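Long-range contact in cytosolic phospholipase A2 delta (Homo sapiens, PDB 5IZ5), which hydrolyses glycerophospholipids at the sn-2 position in a calcium-dependent manner, with a preference for linoleic acid there: residues B[254-259]-B[270-275]. The protein carries 3 engineered substitutions. Residues are numbered along the deposited sequence; the frame is centred on the assembly and turned at random.
Sequences GKEVTM and RLQLKA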
# COMPACT_ATOMS: atom_id res chain seq x y z
N GLY B 254 -22.68 13.83 -25.73
CA GLY B 254 -21.73 14.85 -26.13
C GLY B 254 -22.36 16.06 -26.80
O GLY B 254 -23.40 15.95 -27.46
N LYS B 255 -21.73 17.22 -26.63
CA LYS B 255 -22.19 18.47 -27.20
C LYS B 255 -21.01 19.40 -27.39
O LYS B 255 -19.92 19.15 -26.89
CB LYS B 255 -23.18 19.12 -26.26
CG LYS B 255 -22.55 19.59 -24.97
CD LYS B 255 -23.59 20.19 -24.07
CE LYS B 255 -22.95 20.86 -22.89
NZ LYS B 255 -24.01 21.51 -22.10
N GLU B 256 -21.27 20.50 -28.09
CA GLU B 256 -20.23 21.44 -28.46
C GLU B 256 -20.78 22.86 -28.38
O GLU B 256 -21.75 23.19 -29.06
CB GLU B 256 -19.77 21.12 -29.89
CG GLU B 256 -18.43 21.74 -30.29
CD GLU B 256 -17.56 20.79 -31.12
OE1 GLU B 256 -18.08 19.80 -31.66
OE2 GLU B 256 -16.34 21.04 -31.22
N VAL B 257 -20.16 23.68 -27.54
CA VAL B 257 -20.60 25.06 -27.35
C VAL B 257 -19.45 26.01 -27.60
O VAL B 257 -18.29 25.69 -27.34
CB VAL B 257 -21.16 25.26 -25.92
CG1 VAL B 257 -21.38 26.74 -25.62
CG2 VAL B 257 -22.47 24.50 -25.77
N THR B 258 -19.80 27.18 -28.14
CA THR B 258 -18.88 28.30 -28.27
C THR B 258 -19.50 29.44 -27.49
O THR B 258 -20.68 29.75 -27.65
CB THR B 258 -18.71 28.77 -29.72
OG1 THR B 258 -18.44 27.65 -30.55
CG2 THR B 258 -17.57 29.79 -29.82
N MET B 259 -18.70 30.08 -26.65
CA MET B 259 -19.15 31.31 -26.04
C MET B 259 -18.00 32.28 -25.81
O MET B 259 -16.83 31.89 -25.73
CB MET B 259 -19.90 31.07 -24.73
CG MET B 259 -21.42 31.06 -24.90
SD MET B 259 -22.33 30.97 -23.34
CE MET B 259 -23.98 30.59 -23.91
N ARG B 270 -13.08 34.15 -26.94
CA ARG B 270 -13.86 33.04 -27.48
C ARG B 270 -13.32 31.70 -26.99
O ARG B 270 -12.17 31.37 -27.25
CB ARG B 270 -13.82 33.08 -29.01
CG ARG B 270 -14.86 32.21 -29.70
CD ARG B 270 -14.80 32.40 -31.21
NE ARG B 270 -16.05 32.05 -31.88
CZ ARG B 270 -17.13 32.84 -31.93
NH1 ARG B 270 -17.14 34.03 -31.35
NH2 ARG B 270 -18.22 32.41 -32.57
N LEU B 271 -14.15 30.95 -26.27
CA LEU B 271 -13.80 29.59 -25.86
C LEU B 271 -14.72 28.59 -26.52
O LEU B 271 -15.90 28.85 -26.72
CB LEU B 271 -13.90 29.43 -24.34
CG LEU B 271 -12.69 29.78 -23.49
CD1 LEU B 271 -11.71 30.72 -24.16
CD2 LEU B 271 -13.14 30.39 -22.19
N GLN B 272 -14.15 27.43 -26.83
CA GLN B 272 -14.90 26.33 -27.41
C GLN B 272 -14.83 25.13 -26.49
O GLN B 272 -13.74 24.66 -26.13
CB GLN B 272 -14.37 26.00 -28.80
CG GLN B 272 -14.67 27.11 -29.80
CD GLN B 272 -14.09 26.86 -31.18
OE1 GLN B 272 -13.29 27.65 -31.69
NE2 GLN B 272 -14.49 25.76 -31.78
N LEU B 273 -15.97 24.61 -26.08
CA LEU B 273 -15.91 23.41 -25.28
C LEU B 273 -16.80 22.29 -25.77
O LEU B 273 -17.89 22.52 -26.31
CB LEU B 273 -16.05 23.67 -23.77
CG LEU B 273 -17.26 24.18 -23.02
CD1 LEU B 273 -17.69 25.55 -23.49
CD2 LEU B 273 -18.41 23.19 -23.07
N LYS B 274 -16.28 21.07 -25.62
CA LYS B 274 -17.03 19.87 -25.95
C LYS B 274 -16.93 18.84 -24.83
O LYS B 274 -15.84 18.42 -24.44
CB LYS B 274 -16.52 19.25 -27.26
CG LYS B 274 -17.09 17.85 -27.52
CD LYS B 274 -17.69 17.67 -28.91
CE LYS B 274 -18.57 16.43 -28.97
NZ LYS B 274 -19.27 16.30 -30.28
N ALA B 275 -18.10 18.44 -24.34
CA ALA B 275 -18.23 17.38 -23.37
C ALA B 275 -18.41 16.07 -24.11
O ALA B 275 -19.18 15.99 -25.07
CB ALA B 275 -19.41 17.64 -22.46
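Leu273 O takes the shortest hydrogen bond of this pairing: Val257 N lies 2.8 Å from it, the N-H...O angle is 170°, and Glu256 CA adds a CA-H...O contact to the same oxygen. Leu273 N returns the bond to Val257 O, closing the central ring of an antiparallel ladder whose strand axes make an angle of 164°. Met259 and Leu271 repeat this two-bond pattern, with Leu271 N 2.9 Å from Met259 O. At the other end the pair slackens: Lys255 N reaches Ala275 O, but the bond from Ala275 N to Lys255 O is weak, at 3.2 Å.

On the face bearing Val257 and Leu273, Val257 CB meets Leu273 CD1 at 4.2 Å; Leu273 continues onto Leu168 and Val170 of strand 160-172, and Leu271 packs on Val170 and Leu172. The face bearing Glu256 and Thr258 is polar. There Lys274 runs CG anti to its own backbone N (chi1 169°) and bends at chi2, which lays its CD 3.4 Å from Lys255 O and brings NZ to a long, 3.9 Å salt bridge with Glu256 OE1. Replacing Lys274 with an alanine would probably leave the Glu256 carboxylate without this nearby charge and remove most of the methylene cover over Lys255 O. Further along, Thr258 CG2 sits over one face of the Arg270 guanidinium, 3.4 Å from NE, while Arg270 NH1 pairs with Asp260.

Strands 255-263 and 266-277 thus form a beta hairpin, and 266-277 also bonds to strand 160-172 through Gln272 and His171, in what is probably a second C2-type domain between the first and the catalytic domain. The chemistry implies that backbone bonds set the register, with leucines packed inward and a loose ionic pair on the opposite face.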